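Local coordinates for pumilio domain-containing protein C56F2.08c (Schizosaccharomyces pombe, PDB 6NX5) that probably binds AU-rich elements in mRNA 3'-untranslated regions, this chain being its N-terminal RNA recognition motif (RRM) domain, at residues Met5-Leu11 with Asn40-Tyr46; Arg56-His60 with Val71-Leu75. All coordinates share one frame; numbering follows the deposited sequence. Where two conformers were deposited one is given.

Interaction 1. Residues Met5-Leu11 with Asn40-Tyr46; sequences MLYVSNL and NSAIVSY
Leu6 and Val44 form a hydrogen-bonded antiparallel pair, Leu6 N donating a hydrogen bond to Val44 O at 2.8 Å and Val44 N answering to Leu6 O. Val8 and Ala42 repeat the pattern, with Val8 N to Ala42 O nearly straight (171°). The tightly packed side lies beneath these pairs: Val8 CG2 meets Val44 CG2 at 4.0 Å, and Leu6 CD1 comes to the Tyr46 ring in its plane, 3.7 Å from CE1 at the edge. On the face that meets the second subunit, Met5, bent at chi2 (-79°), lays SD against Ile43 CG2, 3.7 Å away. The looser end is the partly exposed loop side. There Asn40 ND2 reaches a lone pair of Leu11 O at 3.0 Å, while water 1 links Asn10 N, Asn40 OD1 and Ser41 OG, the last also bonded to Asp39. These two central strands of the RRM sheet, the first carrying a sequence, Leu6-Leu11, consistent with the RNP2 motif, are flanked by strands 30-35 and 72-75. Helix 49-59 covers Leu6 and Tyr46 from the core side, and on the other face the Tyr7 ring stacks on Tyr7 of the second subunit.

Interaction 2. Residues Arg56-His60 with Val71-Leu75; sequences RDALH and VQVML
This is a helix-to-sheet contact of the RRM fold: the C-terminal end of helix 49-59, with the residue that leaves it, is laid against edge strand 72-75. Val73 supplies the central apolar surface, as its CB points toward the helix and its two methyls divide the work. CG2 packs on Leu59 CB at 3.9 Å, whereas CG1 lies against CA and CG of Arg56. Leu59 and Val73 both also touch Phe24 of helix 17-24, which places this part of the contact in the hydrophobic core between helices and sheet.

Toward the outer edge the character turns polar. The Arg56 chain, bent at chi2 and chi3, crosses over Val73 O and brings NH1 to 3.8 Å from Leu75 CB. Its guanidinium is turned side-on to Asp57: NE and NH2 both bond OD2, each at 2.9 Å, from the same face of the carboxylate. This two-nitrogen grip helps to fix the rotation of the guanidinium, and water 2 joins its remaining nitrogen, NH1, to Leu75 N. His60, the first residue beyond the helix, has CG anti to its backbone N (chi1 175°), which carries the imidazole over to the strand. There Val73 N donates to His60 ND1 at 3.2 Å, close to the ring plane and nearly straight at 169°.

Overall arrangement
The two contacts lie in one RRM domain with their centres about 9 Å apart, and they come in series along the chain: interaction 1 is complete at strand 42-46, and helix 49-59, which supplies half of interaction 2, follows directly. They share a sheet ordered 30-35, 42-46, 4-9, 72-75. Strands 4-9 and 72-75 join them side by side, with Tyr7 N 2.8 Å from Met74 O and Ser9 N 2.9 Å from Gln72 O, both probable hydrogen bonds. Interaction 1 thus builds the centre of the sheet, while interaction 2 ties its edge to a helix behind it, as in the RRM alpha/beta sandwich, where helices pack on one face of the sheet.

Interaction 1. Residues Met5-Leu11 with Asn40-Tyr46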
loop_
_atom_site.group_PDB
_atom_site.type_symbol
_atom_site.label_atom_id
_atom_site.label_comp_id
_atom_site.label_asym_id
_atom_site.label_seq_id
_atom_site.Cartn_x
_atom_site.Cartn_y
_atom_site.Cartn_z
ATOM N N MET A 5 -0.769 -7.116 -4.153
ATOM C CA MET A 5 -1.209 -6.079 -3.228
ATOM C C MET A 5 -2.243 -5.187 -3.891
ATOM O O MET A 5 -2.050 -4.745 -5.033
ATOM C CB MET A 5 -0.041 -5.211 -2.763
ATOM C CG MET A 5 1.025 -5.976 -2.003
ATOM S SD MET A 5 0.446 -6.224 -0.314
ATOM C CE MET A 5 1.961 -6.459 0.580
ATOM N N LEU A 6 -3.320 -4.924 -3.160
ATOM C CA LEU A 6 -4.343 -3.952 -3.547
ATOM C C LEU A 6 -4.299 -2.792 -2.574
ATOM O O LEU A 6 -4.300 -3.004 -1.352
ATOM C CB LEU A 6 -5.741 -4.568 -3.528
ATOM C CG LEU A 6 -5.986 -5.787 -4.419
ATOM C CD1 LEU A 6 -7.384 -6.316 -4.195
ATOM C CD2 LEU A 6 -5.787 -5.481 -5.892
ATOM N N TYR A 7 -4.262 -1.580 -3.115
ATOM C CA TYR A 7 -4.392 -0.357 -2.338
ATOM C C TYR A 7 -5.843 0.095 -2.426
ATOM O O TYR A 7 -6.345 0.364 -3.519
ATOM C CB TYR A 7 -3.435 0.721 -2.856
ATOM C CG TYR A 7 -3.663 2.074 -2.217
ATOM C CD1 TYR A 7 -3.418 2.281 -0.867
ATOM C CD2 TYR A 7 -4.159 3.119 -2.966
ATOM C CE1 TYR A 7 -3.641 3.520 -0.289
ATOM C CE2 TYR A 7 -4.392 4.350 -2.402
ATOM C CZ TYR A 7 -4.133 4.539 -1.069
ATOM O OH TYR A 7 -4.361 5.779 -0.525
ATOM N N VAL A 8 -6.514 0.145 -1.282
ATOM C CA VAL A 8 -7.943 0.430 -1.217
ATOM C C VAL A 8 -8.126 1.802 -0.585
ATOM O O VAL A 8 -7.621 2.057 0.514
ATOM C CB VAL A 8 -8.688 -0.660 -0.423
ATOM C CG1 VAL A 8 -10.207 -0.441 -0.483
ATOM C CG2 VAL A 8 -8.321 -2.046 -0.945
ATOM N N SER A 9 -8.868 2.680 -1.263
ATOM C CA SER A 9 -9.063 4.031 -0.764
ATOM C C SER A 9 -10.535 4.414 -0.857
ATOM O O SER A 9 -11.351 3.743 -1.500
ATOM C CB SER A 9 -8.172 5.046 -1.507
ATOM O OG SER A 9 -8.349 5.006 -2.910
ATOM N N ASN A 10 -10.860 5.500 -0.165
ATOM C CA ASN A 10 -12.239 5.983 -0.010
ATOM C C ASN A 10 -13.107 4.962 0.713
ATOM O O ASN A 10 -14.239 4.687 0.315
ATOM C CB ASN A 10 -12.877 6.373 -1.345
ATOM C CG ASN A 10 -14.067 7.298 -1.148
ATOM O OD1 ASN A 10 -14.174 7.935 -0.104
ATOM N ND2 ASN A 10 -14.958 7.367 -2.134
ATOM N N LEU A 11 -12.562 4.366 1.765
ATOM C CA LEU A 11 -13.387 3.605 2.686
ATOM C C LEU A 11 -14.300 4.546 3.472
ATOM O O LEU A 11 -13.962 5.712 3.682
ATOM C CB LEU A 11 -12.518 2.826 3.662
ATOM C CG LEU A 11 -11.617 1.807 2.986
ATOM C CD1 LEU A 11 -10.673 1.178 4.018
ATOM C CD2 LEU A 11 -12.465 0.760 2.292
ATOM N N ASN A 40 -8.665 6.888 5.515
ATOM C CA ASN A 40 -9.683 5.907 5.166
ATOM C C ASN A 40 -9.193 4.997 4.043
ATOM O O ASN A 40 -9.862 4.827 3.021
ATOM C CB ASN A 40 -10.990 6.611 4.789
ATOM C CG ASN A 40 -10.847 7.555 3.598
ATOM O OD1 ASN A 40 -9.788 8.134 3.368
ATOM N ND2 ASN A 40 -11.934 7.718 2.832
ATOM N N SER A 41 -8.011 4.398 4.226
ATOM C CA SER A 41 -7.427 3.521 3.216
ATOM C C SER A 41 -6.862 2.258 3.861
ATOM O O SER A 41 -6.668 2.178 5.077
ATOM C CB SER A 41 -6.324 4.237 2.416
ATOM O OG SER A 41 -6.820 5.415 1.808
ATOM N N ALA A 42 -6.598 1.256 3.023
ATOM C CA ALA A 42 -6.072 -0.013 3.504
ATOM C C ALA A 42 -5.311 -0.703 2.379
ATOM O O ALA A 42 -5.374 -0.306 1.212
ATOM C CB ALA A 42 -7.189 -0.923 4.036
ATOM N N ILE A 43 -4.556 -1.732 2.762
ATOM C CA ILE A 43 -3.822 -2.583 1.832
ATOM C C ILE A 43 -4.280 -4.009 2.059
ATOM O O ILE A 43 -4.353 -4.467 3.209
ATOM C CB ILE A 43 -2.297 -2.482 2.019
ATOM C CG1 ILE A 43 -1.837 -1.065 1.709
ATOM C CG2 ILE A 43 -1.601 -3.492 1.099
ATOM C CD1 ILE A 43 -0.438 -0.782 2.196
ATOM N N VAL A 44 -4.603 -4.704 0.967
ATOM C CA VAL A 44 -5.123 -6.063 1.015
ATOM C C VAL A 44 -4.241 -6.920 0.128
ATOM O O VAL A 44 -3.959 -6.540 -1.016
ATOM C CB VAL A 44 -6.578 -6.146 0.524
ATOM C CG1 VAL A 44 -7.065 -7.585 0.577
ATOM C CG2 VAL A 44 -7.484 -5.218 1.316
ATOM N N SER A 45 -3.799 -8.065 0.640
ATOM C CA SER A 45 -2.946 -8.960 -0.126
ATOM C C SER A 45 -3.643 -10.279 -0.415
ATOM O O SER A 45 -4.367 -10.820 0.430
ATOM C CB SER A 45 -1.619 -9.232 0.597
ATOM O OG SER A 45 -1.813 -10.041 1.738
ATOM N N TYR A 46 -3.414 -10.779 -1.628
ATOM C CA TYR A 46 -3.741 -12.130 -2.057
ATOM C C TYR A 46 -2.473 -12.801 -2.554
ATOM O O TYR A 46 -1.661 -12.174 -3.249
ATOM C CB TYR A 46 -4.733 -12.150 -3.209
ATOM C CG TYR A 46 -6.104 -11.609 -2.954
ATOM C CD1 TYR A 46 -6.426 -10.312 -3.323
ATOM C CD2 TYR A 46 -7.121 -12.419 -2.438
ATOM C CE1 TYR A 46 -7.708 -9.807 -3.146
ATOM C CE2 TYR A 46 -8.417 -11.913 -2.256
ATOM C CZ TYR A 46 -8.701 -10.619 -2.611
ATOM O OH TYR A 46 -9.969 -10.114 -2.437
HETATM O O HOH W 1 -8.758 7.378 0.980
#

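Interaction 2. Residues Arg56-His60 with Val71-Leu75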
loop_
_atom_site.group_PDB
_atom_site.type_symbol
_atom_site.label_atom_id
_atom_site.label_comp_id
_atom_site.label_asym_id
_atom_site.label_seq_id
_atom_site.Cartn_x
_atom_site.Cartn_y
_atom_site.Cartn_z
ATOM N N ARG A 56 -10.222 -6.541 -7.784
ATOM C CA ARG A 56 -10.097 -5.167 -8.257
ATOM C C ARG A 56 -11.201 -4.833 -9.254
ATOM O O ARG A 56 -11.836 -3.777 -9.168
ATOM C CB ARG A 56 -8.704 -4.974 -8.877
ATOM C CG ARG A 56 -8.307 -3.516 -9.141
ATOM C CD ARG A 56 -8.838 -2.967 -10.464
ATOM N NE ARG A 56 -8.772 -3.958 -11.536
ATOM C CZ ARG A 56 -7.681 -4.222 -12.246
ATOM N NH1 ARG A 56 -6.561 -3.560 -12.028
ATOM N NH2 ARG A 56 -7.716 -5.150 -13.184
ATOM N N ASP A 57 -11.435 -5.721 -10.221
ATOM C CA ASP A 57 -12.491 -5.495 -11.206
ATOM C C ASP A 57 -13.858 -5.435 -10.549
ATOM O O ASP A 57 -14.734 -4.666 -10.979
ATOM C CB ASP A 57 -12.494 -6.619 -12.239
ATOM C CG ASP A 57 -11.352 -6.525 -13.211
ATOM O OD1 ASP A 57 -11.208 -7.461 -14.020
ATOM O OD2 ASP A 57 -10.599 -5.532 -13.161
ATOM N N ALA A 58 -14.086 -6.272 -9.538
ATOM C CA ALA A 58 -15.412 -6.310 -8.926
ATOM C C ALA A 58 -15.683 -5.097 -8.042
ATOM O O ALA A 58 -16.841 -4.688 -7.901
ATOM C CB ALA A 58 -15.578 -7.587 -8.118
ATOM N N LEU A 59 -14.643 -4.510 -7.446
ATOM C CA LEU A 59 -14.841 -3.506 -6.415
ATOM C C LEU A 59 -14.409 -2.104 -6.801
ATOM O O LEU A 59 -14.920 -1.150 -6.202
ATOM C CB LEU A 59 -14.104 -3.909 -5.128
ATOM C CG LEU A 59 -14.638 -5.172 -4.448
ATOM C CD1 LEU A 59 -13.710 -5.618 -3.310
ATOM C CD2 LEU A 59 -16.065 -4.965 -3.942
ATOM N N HIS A 60 -13.502 -1.938 -7.760
ATOM C CA HIS A 60 -13.012 -0.600 -8.066
ATOM C C HIS A 60 -14.139 0.262 -8.614
ATOM O O HIS A 60 -14.870 -0.154 -9.518
ATOM C CB HIS A 60 -11.866 -0.629 -9.071
ATOM C CG HIS A 60 -11.425 0.736 -9.501
ATOM N ND1 HIS A 60 -10.943 1.676 -8.611
ATOM C CD2 HIS A 60 -11.406 1.329 -10.720
ATOM C CE1 HIS A 60 -10.638 2.782 -9.265
ATOM N NE2 HIS A 60 -10.906 2.598 -10.547
ATOM N N VAL A 71 -15.884 3.118 -3.708
ATOM C CA VAL A 71 -14.571 2.709 -3.206
ATOM C C VAL A 71 -13.602 2.617 -4.376
ATOM O O VAL A 71 -13.979 2.309 -5.510
ATOM C CB VAL A 71 -14.659 1.369 -2.442
ATOM C CG1 VAL A 71 -15.109 0.243 -3.360
ATOM C CG2 VAL A 71 -13.312 1.003 -1.812
ATOM N N GLN A 72 -12.332 2.879 -4.099
ATOM C CA GLN A 72 -11.274 2.760 -5.091
ATOM C C GLN A 72 -10.382 1.585 -4.731
ATOM O O GLN A 72 -10.036 1.410 -3.557
ATOM C CB GLN A 72 -10.435 4.037 -5.146
ATOM C CG GLN A 72 -11.257 5.294 -5.403
ATOM C CD GLN A 72 -12.095 5.171 -6.654
ATOM O OE1 GLN A 72 -11.558 5.087 -7.757
ATOM N NE2 GLN A 72 -13.414 5.178 -6.498
ATOM N N VAL A 73 -10.036 0.777 -5.731
ATOM C CA VAL A 73 -9.138 -0.367 -5.549
ATOM C C VAL A 73 -8.112 -0.347 -6.671
ATOM O O VAL A 73 -8.481 -0.397 -7.852
ATOM C CB VAL A 73 -9.891 -1.709 -5.531
ATOM C CG1 VAL A 73 -8.900 -2.872 -5.312
ATOM C CG2 VAL A 73 -10.990 -1.704 -4.444
ATOM N N MET A 74 -6.824 -0.308 -6.303
ATOM C CA MET A 74 -5.733 -0.250 -7.265
ATOM C C MET A 74 -4.833 -1.455 -7.060
ATOM O O MET A 74 -4.369 -1.708 -5.940
ATOM C CB MET A 74 -4.945 1.047 -7.119
ATOM C CG MET A 74 -5.767 2.281 -7.435
ATOM S SD MET A 74 -5.349 3.723 -6.424
ATOM C CE MET A 74 -3.590 3.875 -6.732
ATOM N N LEU A 75 -4.609 -2.199 -8.129
ATOM C CA LEU A 75 -3.709 -3.344 -8.089
ATOM C C LEU A 75 -2.283 -2.873 -8.335
ATOM O O LEU A 75 -1.983 -2.311 -9.397
ATOM C CB LEU A 75 -4.158 -4.363 -9.138
ATOM C CG LEU A 75 -3.235 -5.526 -9.438
ATOM C CD1 LEU A 75 -3.005 -6.365 -8.191
ATOM C CD2 LEU A 75 -3.877 -6.355 -10.546
HETATM O O HOH W 2 -5.733 -1.109 -10.650
#